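Local coordinates for protein CalG4 (Micromonospora echinospora, PDB 3IA7) that is probably a glycosyltransferase of the GT-B fold, with two Rossmann-like domains, and carries calcium ions in this crystal, at residues A75-H80 with A156-V161; E186-V191 with D391-Y396. All blocks are in the same frame, centred on the assembly; numbering follows the deposited sequence.

Contact 1. Residues A75-H80 with A156-V161; sequences AETQLH and ADVEAV
The imidazole of His80 meets residues 156-161 obliquely, through two valine methyls: CD2 of His80 lies 4.3 Å from CG2 of Val158, and CG2 of Val161 also slants in on the ring. One ring face carries the backbone oxygen of Glu76, 3.4 Å above the plane and displaced toward the rim, one helical turn earlier. The closer touch of this histidine is made at the root of the side chain, where its CB packs 3.6 Å from CG2 of Val161; that methyl reaches the helix because it stands anti to the valine's carbonyl carbon. A turn back, Thr77 touches with both branches. Its OG1 rests 3.5 Å from CG1 of Val158, while its CG2 meets CB of Ala160 at 3.9 Å. A chi1 of -66° sets OG1 beside the backbone N, facing Val158, and CG2 anti to that N, facing Ala160. Val158 occupies the N-cap position of helix 159-170, and the N of Val161 gives a weak hydrogen bond to the O of Val158. The contact thus joins the first turns of helices 75-98 and 159-170 near the surface, with Gln152 and Pro155, from the loop ahead of Val158, touching His80 and helix 178-182 packing on Ala156.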
# COMPACT_ATOMS: atom_id res chain seq x y z
N ALA A 75 -15.44 29.98 -21.28
CA ALA A 75 -15.28 28.81 -20.42
C ALA A 75 -13.85 28.65 -19.93
O ALA A 75 -13.62 28.23 -18.79
CB ALA A 75 -15.74 27.57 -21.13
N GLU A 76 -12.89 29.00 -20.79
CA GLU A 76 -11.45 28.97 -20.44
C GLU A 76 -11.10 29.87 -19.24
O GLU A 76 -10.44 29.42 -18.28
CB GLU A 76 -10.61 29.40 -21.64
CG GLU A 76 -10.19 28.25 -22.53
CD GLU A 76 -9.37 28.74 -23.72
OE1 GLU A 76 -9.14 29.97 -23.83
OE2 GLU A 76 -8.95 27.88 -24.53
N THR A 77 -11.51 31.14 -19.33
CA THR A 77 -11.41 32.11 -18.23
C THR A 77 -12.11 31.65 -16.96
O THR A 77 -11.57 31.84 -15.87
CB THR A 77 -11.93 33.49 -18.66
OG1 THR A 77 -11.06 34.00 -19.66
CG2 THR A 77 -11.95 34.48 -17.50
N GLN A 78 -13.30 31.06 -17.10
CA GLN A 78 -14.05 30.52 -15.97
C GLN A 78 -13.30 29.40 -15.27
O GLN A 78 -13.30 29.33 -14.04
CB GLN A 78 -15.44 30.05 -16.40
CG GLN A 78 -16.37 31.22 -16.80
CD GLN A 78 -16.33 32.35 -15.79
OE1 GLN A 78 -16.32 32.11 -14.56
NE2 GLN A 78 -16.29 33.59 -16.29
N LEU A 79 -12.66 28.54 -16.07
CA LEU A 79 -11.81 27.50 -15.52
C LEU A 79 -10.66 28.05 -14.70
O LEU A 79 -10.40 27.55 -13.61
CB LEU A 79 -11.25 26.60 -16.62
CG LEU A 79 -12.24 25.76 -17.41
CD1 LEU A 79 -11.42 24.94 -18.43
CD2 LEU A 79 -13.03 24.85 -16.46
N HIS A 80 -9.94 29.04 -15.25
CA HIS A 80 -8.90 29.70 -14.47
C HIS A 80 -9.43 30.36 -13.20
O HIS A 80 -8.75 30.36 -12.17
CB HIS A 80 -8.16 30.75 -15.27
CG HIS A 80 -7.47 30.22 -16.50
ND1 HIS A 80 -6.85 28.99 -16.52
CD2 HIS A 80 -7.26 30.77 -17.71
CE1 HIS A 80 -6.30 28.80 -17.71
NE2 HIS A 80 -6.55 29.86 -18.46
N ALA A 156 -1.95 34.13 -16.41
CA ALA A 156 -1.44 35.43 -15.94
C ALA A 156 -1.60 36.49 -17.00
O ALA A 156 -1.62 37.68 -16.70
CB ALA A 156 0.02 35.32 -15.54
N ASP A 157 -1.75 36.05 -18.26
CA ASP A 157 -1.97 36.94 -19.41
C ASP A 157 -3.44 37.16 -19.76
O ASP A 157 -3.77 37.83 -20.76
CB ASP A 157 -1.21 36.41 -20.61
CG ASP A 157 0.30 36.60 -20.48
OD1 ASP A 157 0.69 37.61 -19.84
OD2 ASP A 157 1.08 35.76 -21.00
N VAL A 158 -4.33 36.59 -18.95
CA VAL A 158 -5.77 36.84 -19.07
C VAL A 158 -6.19 37.91 -18.06
O VAL A 158 -6.02 37.74 -16.85
CB VAL A 158 -6.60 35.52 -18.87
CG1 VAL A 158 -8.12 35.79 -19.02
CG2 VAL A 158 -6.13 34.38 -19.78
N GLU A 159 -6.74 39.03 -18.57
CA GLU A 159 -7.10 40.18 -17.77
C GLU A 159 -7.92 39.90 -16.49
O GLU A 159 -7.57 40.41 -15.42
CB GLU A 159 -7.83 41.23 -18.64
CG GLU A 159 -8.47 42.34 -17.84
CD GLU A 159 -7.48 43.09 -16.99
OE1 GLU A 159 -6.31 43.21 -17.41
OE2 GLU A 159 -7.88 43.56 -15.90
N ALA A 160 -9.00 39.12 -16.61
CA ALA A 160 -9.89 38.77 -15.47
C ALA A 160 -9.13 38.03 -14.34
O ALA A 160 -9.44 38.20 -13.14
CB ALA A 160 -11.07 37.91 -15.97
N VAL A 161 -8.17 37.19 -14.73
CA VAL A 161 -7.37 36.39 -13.80
C VAL A 161 -6.24 37.23 -13.20
O VAL A 161 -6.02 37.23 -12.00
CB VAL A 161 -6.78 35.15 -14.49
CG1 VAL A 161 -5.97 34.28 -13.52
CG2 VAL A 161 -7.91 34.32 -15.14

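Contact 2. Residues E186-V191 with D391-Y396; sequences EGLTIV and DEVEAY
The hydroxyl of Tyr396 is hydrogen-bonded to the backbone oxygen of Ala127, at the start of strand 127-131, and its OH also lies 3.5 Å from CA of Gly187. Beside it, the amide N of Gly187 donates to OE2 of Glu186 at 2.9 Å; the hydrogen bond is fairly straight (160°), but it meets the carboxylate on the anti side, 32° out of its plane. OE1 of Glu186 is hydrogen-bonded to OH of Tyr108, so the carboxylate is held at both oxygens. The main apolar feature is a CH-pi contact: CB of Leu188 sits 3.9 Å from the centroid of the Tyr396 ring, almost on the ring normal. CG of Tyr396 is anti to its backbone N (chi1 178°), which extends the ring from the helix across the leucine. Toward the helix backbone, CD2 of Leu188 comes to 3.8 Å from the O of Glu392 and packs on CG2 of Val393, and CD1 of Ile190 lies 3.9 Å from CB of Glu392. In this way helix 385-400 packs against Leu188 and Ile190; strand 189-191 runs between strands 127-131 and 208-210 in the parallel sheet, and this return of the C-terminal helix to the N-terminal domain is familiar in GT-B proteins.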
# COMPACT_ATOMS: atom_id res chain seq x y z
N GLU A 186 10.21 26.50 -5.55
CA GLU A 186 10.19 26.29 -4.09
C GLU A 186 11.55 25.89 -3.51
O GLU A 186 12.39 25.37 -4.23
CB GLU A 186 9.12 25.24 -3.72
CG GLU A 186 8.71 25.34 -2.23
CD GLU A 186 8.46 26.80 -1.78
OE1 GLU A 186 7.39 27.35 -2.08
OE2 GLU A 186 9.37 27.42 -1.19
N GLY A 187 11.79 26.19 -2.24
CA GLY A 187 13.07 25.81 -1.58
C GLY A 187 13.32 24.29 -1.65
O GLY A 187 14.48 23.84 -1.72
N LEU A 188 12.23 23.51 -1.61
CA LEU A 188 12.25 22.04 -1.79
C LEU A 188 10.99 21.59 -2.52
O LEU A 188 9.87 22.04 -2.21
CB LEU A 188 12.37 21.27 -0.43
CG LEU A 188 12.28 19.72 -0.51
CD1 LEU A 188 13.54 19.14 -1.25
CD2 LEU A 188 12.06 19.07 0.90
N THR A 189 11.17 20.71 -3.52
CA THR A 189 10.05 20.14 -4.24
C THR A 189 10.23 18.62 -4.24
O THR A 189 11.28 18.12 -4.68
CB THR A 189 9.99 20.66 -5.71
OG1 THR A 189 9.84 22.12 -5.71
CG2 THR A 189 8.74 20.06 -6.42
N ILE A 190 9.22 17.91 -3.73
CA ILE A 190 9.17 16.48 -3.69
C ILE A 190 8.29 16.06 -4.86
O ILE A 190 7.09 16.40 -4.95
CB ILE A 190 8.59 15.92 -2.34
CG1 ILE A 190 9.26 16.57 -1.09
CG2 ILE A 190 8.60 14.31 -2.33
CD1 ILE A 190 10.66 16.18 -0.84
N VAL A 191 8.90 15.32 -5.78
CA VAL A 191 8.23 14.91 -6.98
C VAL A 191 8.02 13.41 -6.90
O VAL A 191 9.01 12.64 -6.76
CB VAL A 191 9.13 15.23 -8.22
CG1 VAL A 191 8.43 14.77 -9.48
CG2 VAL A 191 9.43 16.73 -8.31
N ASP A 391 12.99 12.09 4.91
CA ASP A 391 14.39 12.48 5.14
C ASP A 391 14.67 13.87 4.55
O ASP A 391 15.31 14.72 5.21
CB ASP A 391 15.38 11.45 4.53
CG ASP A 391 15.46 10.14 5.31
OD1 ASP A 391 14.84 9.98 6.40
OD2 ASP A 391 16.21 9.26 4.84
N GLU A 392 14.16 14.11 3.34
CA GLU A 392 14.43 15.37 2.62
C GLU A 392 13.71 16.48 3.36
O GLU A 392 14.24 17.55 3.55
CB GLU A 392 13.86 15.34 1.20
CG GLU A 392 14.47 14.29 0.27
CD GLU A 392 15.80 14.67 -0.34
OE1 GLU A 392 16.22 15.85 -0.29
OE2 GLU A 392 16.43 13.77 -0.93
N VAL A 393 12.48 16.22 3.79
CA VAL A 393 11.74 17.26 4.51
C VAL A 393 12.44 17.56 5.83
O VAL A 393 12.61 18.75 6.20
CB VAL A 393 10.30 16.84 4.77
CG1 VAL A 393 9.64 17.84 5.74
CG2 VAL A 393 9.47 16.69 3.42
N GLU A 394 12.81 16.51 6.59
CA GLU A 394 13.50 16.76 7.87
C GLU A 394 14.85 17.49 7.72
O GLU A 394 15.16 18.38 8.52
CB GLU A 394 13.66 15.49 8.70
CG GLU A 394 12.31 14.90 9.18
CD GLU A 394 12.52 13.76 10.12
OE1 GLU A 394 13.37 12.89 9.81
OE2 GLU A 394 11.84 13.76 11.18
N ALA A 395 15.62 17.12 6.69
CA ALA A 395 16.88 17.79 6.37
C ALA A 395 16.69 19.27 5.98
O ALA A 395 17.48 20.12 6.38
CB ALA A 395 17.65 17.04 5.24
N TYR A 396 15.65 19.56 5.20
CA TYR A 396 15.31 20.92 4.77
C TYR A 396 15.02 21.75 6.01
O TYR A 396 15.57 22.84 6.18
CB TYR A 396 14.11 20.86 3.80
CG TYR A 396 13.55 22.16 3.26
CD1 TYR A 396 14.33 23.05 2.49
CD2 TYR A 396 12.24 22.49 3.52
CE1 TYR A 396 13.79 24.22 1.99
CE2 TYR A 396 11.69 23.66 3.02
CZ TYR A 396 12.45 24.51 2.25
OH TYR A 396 11.86 25.63 1.70

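The two contacts illustrate how a GT-B protein combines packing within one domain and between distant parts of the chain. Contact 1 is local to the N-terminal half, joining two helix starts with 75 residues between its segments, whereas contact 2 spans 199 residues and brings a helix from the end of the chain back to the first sheet. Both segments of contact 1 come earlier in the sequence than those of contact 2. In space their centres are 31 Å apart and their nearest atoms about 17 Å, so they do not touch. The calcium ions are bound elsewhere, one at Leu42 and Glu46 and the other at Gln225 and His297, and neither contact contributes a ligand.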